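AGR_L_2016p (PDB 2GVH) probably hydrolyses acyl-CoA thioesters to free fatty acids and coenzyme A, as an acyl-CoA hydrolase built from two hotdog-type thioesterase modules. Local coordinates at residues M55-A63 with C124-V132; T64-V72 with S142-T150. All blocks are in the same frame, centred on the assembly; numbering follows the deposited sequence.

Both contacts use helix 49-67 of a hotdog fold, at successive places along it. Contact 1 is core: its centre lies about 12 Å from the chain centre, nearly all touching residues are buried, and apolar side chains join helix 55-63 to strand 124-132. Contact 2, about 20 Å out and partly buried, takes the C-terminal end of that helix and the turn into strand 71-80 and sets them against the 142-150 segment. It mixes ring packing with one side-chain-to-backbone hydrogen bond. The centres are about 14 Å apart, and the contacts meet where V72 N probably bonds to V132 O at 2.9 Å, since strands 121-133 and 71-80 are sheet neighbours.

Contact 1 of 2, residues M55-A63 with C124-V132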
HETATM    1  N   MSE B  55      -4.001   4.353  15.528  1.00 64.24           N
HETATM    2  CA  MSE B  55      -4.814   4.616  16.707  1.00 63.89           C
HETATM    3  C   MSE B  55      -6.271   4.874  16.312  1.00 62.54           C
HETATM    4  O   MSE B  55      -7.192   4.378  16.947  1.00 62.38           O
HETATM    5  CB  MSE B  55      -4.262   5.784  17.486  1.00 64.82           C
HETATM    6  CG  MSE B  55      -2.878   5.539  18.062  1.00 70.97           C
HETATM    7 SE   MSE B  55      -2.138   7.106  19.040  1.00 77.84          SE
HETATM    8  CE  MSE B  55      -3.113   6.863  20.663  1.00 71.70           C
ATOM      9  N   ASP B  56      -6.494   5.633  15.244  1.00 60.74           N
ATOM     10  CA  ASP B  56      -7.851   5.876  14.847  1.00 61.06           C
ATOM     11  C   ASP B  56      -8.458   4.603  14.286  1.00 61.36           C
ATOM     12  O   ASP B  56      -9.609   4.286  14.589  1.00 59.57           O
ATOM     13  CB  ASP B  56      -7.929   7.074  13.915  1.00 62.56           C
ATOM     14  CG  ASP B  56      -9.249   7.175  13.179  1.00 71.51           C
ATOM     15  OD1 ASP B  56     -10.185   7.808  13.706  1.00 76.07           O
ATOM     16  OD2 ASP B  56      -9.321   6.642  12.037  1.00 73.83           O
ATOM     17  N   ARG B  57      -7.688   3.860  13.463  1.00 62.41           N
ATOM     18  CA  ARG B  57      -8.268   2.605  12.895  1.00 62.66           C
ATOM     19  C   ARG B  57      -8.819   1.664  13.991  1.00 64.21           C
ATOM     20  O   ARG B  57      -9.950   1.171  13.900  1.00 69.07           O
ATOM     21  CB  ARG B  57      -7.297   1.884  11.986  1.00 62.43           C
ATOM     22  CG  ARG B  57      -7.973   0.975  10.923  1.00 66.02           C
ATOM     23  CD  ARG B  57      -6.955   0.063  10.205  1.00 64.58           C
ATOM     24  NE  ARG B  57      -5.976   0.874   9.534  1.00 74.64           N
ATOM     25  CZ  ARG B  57      -4.716   0.528   9.306  1.00 77.91           C
ATOM     26  NH1 ARG B  57      -4.234  -0.645   9.692  1.00 67.15           N
ATOM     27  NH2 ARG B  57      -3.923   1.382   8.684  1.00 84.81           N
ATOM     28  N   VAL B  58      -8.060   1.441  15.053  1.00 61.01           N
ATOM     29  CA  VAL B  58      -8.516   0.478  16.040  1.00 58.69           C
ATOM     30  C   VAL B  58      -9.653   1.069  16.877  1.00 59.71           C
ATOM     31  O   VAL B  58     -10.499   0.347  17.419  1.00 60.84           O
ATOM     32  CB  VAL B  58      -7.352  -0.031  16.901  1.00 59.31           C
ATOM     33  CG1 VAL B  58      -6.535   1.148  17.487  1.00 55.31           C
ATOM     34  CG2 VAL B  58      -7.837  -0.991  17.963  1.00 58.36           C
ATOM     35  N   ALA B  59      -9.680   2.389  16.965  1.00 58.54           N
ATOM     36  CA  ALA B  59     -10.787   3.076  17.575  1.00 59.15           C
ATOM     37  C   ALA B  59     -12.051   2.797  16.797  1.00 60.04           C
ATOM     38  O   ALA B  59     -13.076   2.388  17.373  1.00 61.09           O
ATOM     39  CB  ALA B  59     -10.525   4.521  17.617  1.00 60.78           C
ATOM     40  N   PHE B  60     -11.953   3.023  15.493  1.00 59.69           N
ATOM     41  CA  PHE B  60     -13.011   2.771  14.547  1.00 61.06           C
ATOM     42  C   PHE B  60     -13.597   1.360  14.693  1.00 62.84           C
ATOM     43  O   PHE B  60     -14.827   1.198  14.954  1.00 63.72           O
ATOM     44  CB  PHE B  60     -12.515   3.037  13.125  1.00 62.20           C
ATOM     45  CG  PHE B  60     -13.450   2.564  12.060  1.00 62.55           C
ATOM     46  CD1 PHE B  60     -14.535   3.332  11.680  1.00 67.35           C
ATOM     47  CD2 PHE B  60     -13.250   1.349  11.435  1.00 67.65           C
ATOM     48  CE1 PHE B  60     -15.409   2.900  10.692  1.00 68.83           C
ATOM     49  CE2 PHE B  60     -14.126   0.905  10.444  1.00 65.05           C
ATOM     50  CZ  PHE B  60     -15.196   1.686  10.068  1.00 65.40           C
ATOM     51  N   ILE B  61     -12.722   0.360  14.572  1.00 61.91           N
ATOM     52  CA  ILE B  61     -13.111  -1.043  14.746  1.00 58.47           C
ATOM     53  C   ILE B  61     -13.851  -1.236  16.086  1.00 60.21           C
ATOM     54  O   ILE B  61     -14.914  -1.865  16.126  1.00 60.92           O
ATOM     55  CB  ILE B  61     -11.898  -1.958  14.687  1.00 57.53           C
ATOM     56  CG1 ILE B  61     -11.192  -1.859  13.312  1.00 59.70           C
ATOM     57  CG2 ILE B  61     -12.284  -3.391  14.994  1.00 52.30           C
ATOM     58  CD1 ILE B  61      -9.851  -2.613  13.251  1.00 52.58           C
ATOM     59  N   ALA B  62     -13.285  -0.714  17.169  1.00 57.64           N
ATOM     60  CA  ALA B  62     -13.905  -0.892  18.479  1.00 56.99           C
ATOM     61  C   ALA B  62     -15.340  -0.393  18.489  1.00 57.99           C
ATOM     62  O   ALA B  62     -16.258  -1.148  18.812  1.00 59.44           O
ATOM     63  CB  ALA B  62     -13.108  -0.201  19.559  1.00 54.82           C
ATOM     64  N   ALA B  63     -15.506   0.868  18.114  1.00 57.99           N
ATOM     65  CA  ALA B  63     -16.784   1.511  17.922  1.00 57.83           C
ATOM     66  C   ALA B  63     -17.751   0.683  17.109  1.00 58.85           C
ATOM     67  O   ALA B  63     -18.885   0.484  17.524  1.00 60.52           O
ATOM     68  CB  ALA B  63     -16.577   2.846  17.264  1.00 57.68           C
ATOM     69  N   CYS B 124       4.167   4.652  25.460  1.00 69.32           N
ATOM     70  CA  CYS B 124       2.915   4.361  26.045  1.00 72.42           C
ATOM     71  C   CYS B 124       1.934   5.508  25.870  1.00 73.25           C
ATOM     72  O   CYS B 124       1.444   6.074  26.828  1.00 75.21           O
ATOM     73  CB  CYS B 124       3.119   4.095  27.506  1.00 73.97           C
ATOM     74  SG  CYS B 124       1.590   3.488  28.162  1.00 85.76           S
ATOM     75  N   THR B 125       1.650   5.842  24.619  1.00 73.15           N
ATOM     76  CA  THR B 125       0.839   6.972  24.268  1.00 71.50           C
ATOM     77  C   THR B 125      -0.669   6.685  24.411  1.00 69.76           C
ATOM     78  O   THR B 125      -1.171   5.624  24.041  1.00 69.57           O
ATOM     79  CB  THR B 125       1.174   7.351  22.867  1.00 72.07           C
ATOM     80  OG1 THR B 125       2.572   7.667  22.803  1.00 79.90           O
ATOM     81  CG2 THR B 125       0.373   8.546  22.436  1.00 76.74           C
ATOM     82  N   ARG B 126      -1.394   7.641  24.963  1.00 68.15           N
ATOM     83  CA  ARG B 126      -2.822   7.468  25.164  1.00 67.42           C
ATOM     84  C   ARG B 126      -3.557   8.469  24.290  1.00 67.19           C
ATOM     85  O   ARG B 126      -3.147   9.614  24.189  1.00 67.88           O
ATOM     86  CB  ARG B 126      -3.147   7.679  26.635  1.00 67.08           C
ATOM     87  CG  ARG B 126      -4.582   7.844  26.961  1.00 71.75           C
ATOM     88  CD  ARG B 126      -4.717   8.302  28.374  1.00 73.23           C
ATOM     89  NE  ARG B 126      -6.054   8.011  28.878  1.00 74.65           N
ATOM     90  CZ  ARG B 126      -6.940   8.922  29.255  1.00 73.84           C
ATOM     91  NH1 ARG B 126      -6.650  10.225  29.227  1.00 71.12           N
ATOM     92  NH2 ARG B 126      -8.123   8.513  29.686  1.00 80.25           N
ATOM     93  N   GLY B 127      -4.622   8.040  23.625  1.00 67.67           N
ATOM     94  CA  GLY B 127      -5.479   8.971  22.892  1.00 64.93           C
ATOM     95  C   GLY B 127      -6.952   8.765  23.199  1.00 63.81           C
ATOM     96  O   GLY B 127      -7.376   7.679  23.580  1.00 62.61           O
ATOM     97  N   ILE B 128      -7.741   9.807  23.016  1.00 63.71           N
ATOM     98  CA  ILE B 128      -9.166   9.704  23.242  1.00 63.92           C
ATOM     99  C   ILE B 128      -9.878  10.108  21.975  1.00 63.92           C
ATOM    100  O   ILE B 128      -9.685  11.210  21.480  1.00 63.58           O
ATOM    101  CB  ILE B 128      -9.629  10.599  24.410  1.00 64.88           C
ATOM    102  CG1 ILE B 128      -9.190  10.018  25.759  1.00 65.13           C
ATOM    103  CG2 ILE B 128     -11.123  10.744  24.394  1.00 62.41           C
ATOM    104  N   PHE B 129     -10.709   9.210  21.459  1.00 64.27           N
ATOM    105  CA  PHE B 129     -11.403   9.438  20.202  1.00 63.75           C
ATOM    106  C   PHE B 129     -12.880   9.523  20.379  1.00 64.12           C
ATOM    107  O   PHE B 129     -13.473   8.718  21.084  1.00 66.84           O
ATOM    108  CB  PHE B 129     -11.079   8.338  19.220  1.00 65.50           C
ATOM    109  CG  PHE B 129      -9.710   8.430  18.669  1.00 64.23           C
ATOM    110  CD1 PHE B 129      -8.618   7.956  19.393  1.00 63.37           C
ATOM    111  CD2 PHE B 129      -9.501   8.973  17.409  1.00 70.03           C
ATOM    112  CE1 PHE B 129      -7.303   8.035  18.855  1.00 71.30           C
ATOM    113  CE2 PHE B 129      -8.185   9.067  16.853  1.00 69.13           C
ATOM    114  CZ  PHE B 129      -7.094   8.606  17.579  1.00 62.84           C
ATOM    115  N   HIS B 130     -13.487  10.512  19.747  1.00 63.27           N
ATOM    116  CA  HIS B 130     -14.923  10.643  19.815  1.00 62.21           C
ATOM    117  C   HIS B 130     -15.532  10.218  18.504  1.00 62.42           C
ATOM    118  O   HIS B 130     -15.505  10.978  17.510  1.00 62.04           O
ATOM    119  CB  HIS B 130     -15.321  12.070  20.176  1.00 62.06           C
ATOM    120  CG  HIS B 130     -14.780  12.528  21.495  1.00 65.90           C
ATOM    121  ND1 HIS B 130     -15.482  12.386  22.678  1.00 69.46           N
ATOM    122  CD2 HIS B 130     -13.602  13.116  21.821  1.00 68.68           C
ATOM    123  CE1 HIS B 130     -14.761  12.871  23.673  1.00 66.22           C
ATOM    124  NE2 HIS B 130     -13.615  13.316  23.179  1.00 69.07           N
HETATM  125  N   MSE B 131     -16.034   8.978  18.484  1.00 62.20           N
HETATM  126  CA  MSE B 131     -16.704   8.456  17.295  1.00 63.38           C
HETATM  127  C   MSE B 131     -18.160   8.861  17.373  1.00 62.84           C
HETATM  128  O   MSE B 131     -18.662   9.102  18.448  1.00 66.26           O
HETATM  129  CB  MSE B 131     -16.593   6.945  17.203  1.00 62.96           C
HETATM  130  CG  MSE B 131     -15.207   6.390  17.474  1.00 68.94           C
HETATM  131 SE   MSE B 131     -13.827   7.211  16.396  1.00 75.54          SE
HETATM  132  CE  MSE B 131     -14.192   6.383  14.653  1.00 65.39           C
ATOM    133  N   VAL B 132     -18.801   8.982  16.217  1.00 62.37           N
ATOM    134  CA  VAL B 132     -20.214   9.281  16.097  1.00 60.04           C
ATOM    135  C   VAL B 132     -20.790   8.297  15.093  1.00 61.31           C
ATOM    136  O   VAL B 132     -20.155   7.979  14.076  1.00 58.65           O
ATOM    137  CB  VAL B 132     -20.440  10.713  15.595  1.00 59.58           C
ATOM    138  CG1 VAL B 132     -21.912  10.960  15.265  1.00 57.66           C
ATOM    139  CG2 VAL B 132     -19.956  11.716  16.608  1.00 59.08           C
TER
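The F129 ring overlaps the helix backbone at D56, whose CA sits 4.2 Å from the F129 ring centroid and 30° off its normal, an off-centre CH-pi contact. This is the hotdog arrangement, in which helix 49-67 lies against an antiparallel sheet, here on strand 121-133. The axes of the two short segments approach to 9.4 Å with a signed crossing angle of -45°. The nearest CA pairs, M55 with G127, A59 with F129 and A63 with M131, match one helical turn to every second strand residue.

M55 O lies over one face of the F129 ring, while D56 CB approaches obliquely, 3.6 Å from F129 CE2. One turn on, A59 CB reaches F129 CG at 4.1 Å. M55, a selenomethionine, runs straight through chi2 and bends at chi3, which brings its CE to 3.5 Å from G127 N, against backbone that carries no side chain.

The D56 carboxylate answers to partners beyond this interface: OD1 is hydrogen-bonded to T73 OG1 on strand 71-80, and OD2 makes a weak bond to G180 N of the second subunit. F60 also faces that subunit, where its ring meets F178 edge-to-face.

M131, likewise a selenomethionine, packs against A63, A59 and F60. Its CG is 3.8 Å from A63 CB, and SE lies 4.4 Å from A59 CB. The bends at chi2 (-53°) and chi3 curl the chain alongside the helix, bringing M131 CE to 3.8 Å from F60 CA and near the plane of the F60 ring at its edge.

Contact 2 of 2, residues T64-V72 with S142-T150; sequences TRFGRTPFV and SYVLPELLT
Y143 OH donates a hydrogen bond to G67 O at 2.9 Å. The phenol meets the carbonyl oxygen from its side, at a C=O...OH angle of 110° and 19° out of the carbonyl plane, a geometry common for such bonds. The phenol oxygen also lies close to the backbone, 3.3 Å from G67 CA, where there is no side chain. From the opposing segment T69 comes to meet the tyrosine: T69 CG2 is 3.7 Å from Y143 CZ, and T69 OG1 sits over one face of the Y143 ring.

Two phenylalanines carry the rest. F66 reaches out with CG anti to the backbone N (chi1 -179°), and its CE2 comes within 3.4 Å of P146 CG in an oblique approach. L145 CB and E147 O lie at the F66 ring edge, and L148 CB is 4.1 Å from F66 CZ. L145 CD2 touches the other ring, 3.7 Å from F71 CZ and near the F71 plane.

Further out, helix 49-67 ends here, with R68 leaving it at positive phi while R68 N still bonds to T64 O. R68 and R65 form salt bridges with E245, R65 also with E223, tying this helix end to the second hotdog sheet. On the partner side, E147 and L149 bond through their backbones to Q24, joining strands 24-25 and 148-149.

The 142-150 segment is thus held mainly by the F66 and F71 rings against P146, L145 and L148, while the Y143 hydroxyl probably gives a partner to the carbonyl of the last helical residue, G67, where the helix's own i+4 bonding runs out.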
ATOM      1  N   THR B  64     -17.308   0.208  15.945  1.00 62.34           N
ATOM      2  CA  THR B  64     -18.200  -0.483  15.027  1.00 63.19           C
ATOM      3  C   THR B  64     -18.667  -1.804  15.625  1.00 63.99           C
ATOM      4  O   THR B  64     -19.804  -2.214  15.450  1.00 65.67           O
ATOM      5  CB  THR B  64     -17.562  -0.701  13.671  1.00 64.06           C
ATOM      6  OG1 THR B  64     -16.904   0.507  13.235  1.00 66.98           O
ATOM      7  CG2 THR B  64     -18.646  -1.086  12.669  1.00 63.45           C
ATOM      8  N   ARG B  65     -17.786  -2.454  16.365  1.00 65.28           N
ATOM      9  CA  ARG B  65     -18.112  -3.705  17.018  1.00 65.69           C
ATOM     10  C   ARG B  65     -19.120  -3.453  18.098  1.00 66.35           C
ATOM     11  O   ARG B  65     -19.909  -4.321  18.429  1.00 67.12           O
ATOM     12  CB  ARG B  65     -16.886  -4.300  17.691  1.00 65.71           C
ATOM     13  CG  ARG B  65     -16.033  -5.188  16.826  1.00 68.60           C
ATOM     14  CD  ARG B  65     -14.945  -5.817  17.684  1.00 69.89           C
ATOM     15  NE  ARG B  65     -14.608  -7.153  17.218  1.00 71.80           N
ATOM     16  CZ  ARG B  65     -13.474  -7.802  17.497  1.00 69.03           C
ATOM     17  NH1 ARG B  65     -12.532  -7.257  18.257  1.00 63.65           N
ATOM     18  NH2 ARG B  65     -13.282  -9.012  16.993  1.00 69.65           N
ATOM     19  N   PHE B  66     -19.048  -2.270  18.685  1.00 65.37           N
ATOM     20  CA  PHE B  66     -19.901  -1.960  19.788  1.00 63.98           C
ATOM     21  C   PHE B  66     -21.307  -1.660  19.295  1.00 64.00           C
ATOM     22  O   PHE B  66     -22.285  -2.253  19.778  1.00 63.35           O
ATOM     23  CB  PHE B  66     -19.370  -0.774  20.590  1.00 64.16           C
ATOM     24  CG  PHE B  66     -20.245  -0.434  21.796  1.00 64.00           C
ATOM     25  CD1 PHE B  66     -20.188  -1.211  22.946  1.00 68.98           C
ATOM     26  CD2 PHE B  66     -21.143   0.632  21.753  1.00 62.22           C
ATOM     27  CE1 PHE B  66     -20.995  -0.915  24.058  1.00 71.17           C
ATOM     28  CE2 PHE B  66     -21.979   0.943  22.866  1.00 63.68           C
ATOM     29  CZ  PHE B  66     -21.905   0.175  24.012  1.00 64.12           C
ATOM     30  N   GLY B  67     -21.401  -0.741  18.327  1.00 63.72           N
ATOM     31  CA  GLY B  67     -22.716  -0.233  17.906  1.00 63.48           C
ATOM     32  C   GLY B  67     -23.243  -0.877  16.650  1.00 63.91           C
ATOM     33  O   GLY B  67     -24.368  -0.636  16.287  1.00 61.58           O
ATOM     34  N   ARG B  68     -22.399  -1.658  15.968  1.00 65.47           N
ATOM     35  CA  ARG B  68     -22.798  -2.386  14.768  1.00 65.93           C
ATOM     36  C   ARG B  68     -23.522  -1.446  13.799  1.00 66.28           C
ATOM     37  O   ARG B  68     -24.694  -1.664  13.451  1.00 66.22           O
ATOM     38  CB  ARG B  68     -23.686  -3.596  15.153  1.00 66.19           C
ATOM     39  CG  ARG B  68     -23.007  -4.675  16.049  1.00 68.32           C
ATOM     40  CD  ARG B  68     -21.825  -5.322  15.342  1.00 69.04           C
ATOM     41  NE  ARG B  68     -21.028  -6.221  16.186  1.00 73.60           N
ATOM     42  CZ  ARG B  68     -19.847  -6.736  15.810  1.00 76.11           C
ATOM     43  NH1 ARG B  68     -19.340  -6.435  14.628  1.00 76.68           N
ATOM     44  NH2 ARG B  68     -19.159  -7.552  16.601  1.00 73.39           N
ATOM     45  N   THR B  69     -22.829  -0.379  13.406  1.00 66.76           N
ATOM     46  CA  THR B  69     -23.392   0.662  12.537  1.00 67.38           C
ATOM     47  C   THR B  69     -22.220   1.465  12.004  1.00 67.96           C
ATOM     48  O   THR B  69     -21.157   1.379  12.572  1.00 68.82           O
ATOM     49  CB  THR B  69     -24.381   1.574  13.320  1.00 68.35           C
ATOM     50  OG1 THR B  69     -25.104   2.409  12.410  1.00 68.54           O
ATOM     51  CG2 THR B  69     -23.655   2.434  14.353  1.00 66.51           C
ATOM     52  N   PRO B  70     -22.382   2.221  10.897  1.00 68.53           N
ATOM     53  CA  PRO B  70     -21.202   2.993  10.463  1.00 67.70           C
ATOM     54  C   PRO B  70     -20.837   4.105  11.459  1.00 67.32           C
ATOM     55  O   PRO B  70     -21.722   4.680  12.094  1.00 69.36           O
ATOM     56  CB  PRO B  70     -21.633   3.594   9.119  1.00 66.86           C
ATOM     57  CG  PRO B  70     -22.850   2.804   8.707  1.00 68.47           C
ATOM     58  CD  PRO B  70     -23.522   2.408   9.982  1.00 69.02           C
ATOM     59  N   PHE B  71     -19.541   4.364  11.604  1.00 64.80           N
ATOM     60  CA  PHE B  71     -19.010   5.425  12.456  1.00 62.11           C
ATOM     61  C   PHE B  71     -18.055   6.346  11.719  1.00 61.50           C
ATOM     62  O   PHE B  71     -17.323   5.917  10.832  1.00 61.58           O
ATOM     63  CB  PHE B  71     -18.215   4.823  13.607  1.00 60.44           C
ATOM     64  CG  PHE B  71     -19.049   4.373  14.741  1.00 60.53           C
ATOM     65  CD1 PHE B  71     -19.422   5.248  15.718  1.00 58.53           C
ATOM     66  CD2 PHE B  71     -19.481   3.064  14.819  1.00 63.44           C
ATOM     67  CE1 PHE B  71     -20.202   4.837  16.757  1.00 60.86           C
ATOM     68  CE2 PHE B  71     -20.264   2.646  15.848  1.00 57.39           C
ATOM     69  CZ  PHE B  71     -20.619   3.527  16.827  1.00 61.43           C
ATOM     70  N   VAL B  72     -18.031   7.603  12.130  1.00 61.37           N
ATOM     71  CA  VAL B  72     -16.974   8.511  11.718  1.00 60.33           C
ATOM     72  C   VAL B  72     -16.275   9.071  12.945  1.00 63.11           C
ATOM     73  O   VAL B  72     -16.779   8.981  14.079  1.00 64.25           O
ATOM     74  CB  VAL B  72     -17.502   9.684  10.889  1.00 62.01           C
ATOM     75  CG1 VAL B  72     -18.022   9.181   9.561  1.00 61.34           C
ATOM     76  CG2 VAL B  72     -18.583  10.503  11.678  1.00 52.22           C
ATOM     77  N   SER B 142     -34.116   6.230  14.228  1.00 60.31           N
ATOM     78  CA  SER B 142     -34.366   5.787  15.603  1.00 59.13           C
ATOM     79  C   SER B 142     -33.234   4.902  16.139  1.00 56.40           C
ATOM     80  O   SER B 142     -33.413   4.136  17.086  1.00 55.64           O
ATOM     81  CB  SER B 142     -35.747   5.098  15.736  1.00 56.13           C
ATOM     82  N   TYR B 143     -32.059   5.021  15.543  1.00 57.18           N
ATOM     83  CA  TYR B 143     -30.912   4.265  16.035  1.00 54.84           C
ATOM     84  C   TYR B 143     -30.422   4.882  17.333  1.00 52.56           C
ATOM     85  O   TYR B 143     -30.270   6.103  17.421  1.00 54.17           O
ATOM     86  CB  TYR B 143     -29.757   4.285  15.035  1.00 56.83           C
ATOM     87  CG  TYR B 143     -28.525   3.664  15.658  1.00 59.13           C
ATOM     88  CD1 TYR B 143     -28.353   2.287  15.647  1.00 59.81           C
ATOM     89  CD2 TYR B 143     -27.592   4.440  16.341  1.00 57.97           C
ATOM     90  CE1 TYR B 143     -27.274   1.693  16.254  1.00 62.46           C
ATOM     91  CE2 TYR B 143     -26.498   3.849  16.960  1.00 60.63           C
ATOM     92  CZ  TYR B 143     -26.346   2.472  16.905  1.00 61.93           C
ATOM     93  OH  TYR B 143     -25.295   1.848  17.517  1.00 56.87           O
ATOM     94  N   VAL B 144     -30.147   4.062  18.337  1.00 47.90           N
ATOM     95  CA  VAL B 144     -29.306   4.561  19.425  1.00 46.51           C
ATOM     96  C   VAL B 144     -28.108   3.622  19.725  1.00 46.96           C
ATOM     97  O   VAL B 144     -28.116   2.439  19.350  1.00 45.20           O
ATOM     98  CB  VAL B 144     -30.082   4.810  20.728  1.00 43.18           C
ATOM     99  CG1 VAL B 144     -31.517   5.386  20.436  1.00 44.42           C
ATOM    100  CG2 VAL B 144     -30.113   3.528  21.528  1.00 30.37           C
ATOM    101  N   LEU B 145     -27.108   4.126  20.441  1.00 44.94           N
ATOM    102  CA  LEU B 145     -26.089   3.207  20.925  1.00 51.18           C
ATOM    103  C   LEU B 145     -26.624   2.517  22.158  1.00 51.33           C
ATOM    104  O   LEU B 145     -27.378   3.101  22.902  1.00 48.83           O
ATOM    105  CB  LEU B 145     -24.737   3.868  21.262  1.00 48.56           C
ATOM    106  CG  LEU B 145     -24.174   4.906  20.338  1.00 43.84           C
ATOM    107  CD1 LEU B 145     -23.504   5.937  21.239  1.00 43.79           C
ATOM    108  CD2 LEU B 145     -23.219   4.222  19.400  1.00 55.30           C
ATOM    109  N   PRO B 146     -26.180   1.276  22.382  1.00 53.70           N
ATOM    110  CA  PRO B 146     -26.563   0.533  23.574  1.00 53.80           C
ATOM    111  C   PRO B 146     -25.974   1.182  24.827  1.00 55.52           C
ATOM    112  O   PRO B 146     -24.907   1.789  24.743  1.00 50.55           O
ATOM    113  CB  PRO B 146     -25.936  -0.854  23.352  1.00 51.12           C
ATOM    114  CG  PRO B 146     -24.911  -0.674  22.284  1.00 52.36           C
ATOM    115  CD  PRO B 146     -25.285   0.518  21.483  1.00 50.92           C
ATOM    116  N   GLU B 147     -26.691   1.095  25.964  1.00 58.43           N
ATOM    117  CA  GLU B 147     -26.058   1.383  27.269  1.00 58.75           C
ATOM    118  C   GLU B 147     -24.667   0.682  27.386  1.00 58.58           C
ATOM    119  O   GLU B 147     -24.588  -0.548  27.277  1.00 56.90           O
ATOM    120  CB  GLU B 147     -26.960   0.939  28.413  1.00 56.28           C
ATOM    121  CG  GLU B 147     -26.512   1.431  29.781  1.00 57.45           C
ATOM    122  CD  GLU B 147     -27.526   1.117  30.912  1.00 66.19           C
ATOM    123  OE1 GLU B 147     -28.743   1.479  30.819  1.00 57.82           O
ATOM    124  OE2 GLU B 147     -27.083   0.513  31.919  1.00 67.53           O
ATOM    125  N   LEU B 148     -23.596   1.467  27.577  1.00 59.79           N
ATOM    126  CA  LEU B 148     -22.240   0.925  27.896  1.00 60.71           C
ATOM    127  C   LEU B 148     -22.204   0.491  29.364  1.00 63.36           C
ATOM    128  O   LEU B 148     -22.676   1.230  30.239  1.00 62.67           O
ATOM    129  CB  LEU B 148     -21.123   1.959  27.652  1.00 56.22           C
ATOM    130  CG  LEU B 148     -19.665   1.712  28.137  1.00 59.99           C
ATOM    131  CD1 LEU B 148     -19.125   0.321  27.849  1.00 44.65           C
ATOM    132  CD2 LEU B 148     -18.618   2.721  27.577  1.00 57.06           C
ATOM    133  N   LEU B 149     -21.665  -0.703  29.626  1.00 66.67           N
ATOM    134  CA  LEU B 149     -21.361  -1.160  31.014  1.00 69.39           C
ATOM    135  C   LEU B 149     -19.873  -1.588  31.106  1.00 72.26           C
ATOM    136  O   LEU B 149     -19.194  -1.711  30.065  1.00 69.25           O
ATOM    137  CB  LEU B 149     -22.338  -2.262  31.508  1.00 68.16           C
ATOM    138  CG  LEU B 149     -22.779  -3.388  30.551  1.00 65.46           C
ATOM    139  N   THR B 150     -19.387  -1.803  32.334  1.00 74.59           N
ATOM    140  CA  THR B 150     -17.960  -2.043  32.592  1.00 78.63           C
ATOM    141  C   THR B 150     -17.432  -3.318  31.929  1.00 81.91           C
ATOM    142  O   THR B 150     -18.070  -4.381  31.992  1.00 82.06           O
ATOM    143  CB  THR B 150     -17.648  -2.078  34.110  1.00 78.67           C
ATOM    144  OG1 THR B 150     -18.160  -0.889  34.734  1.00 80.74           O
ATOM    145  CG2 THR B 150     -16.132  -2.188  34.380  1.00 76.26           C
TER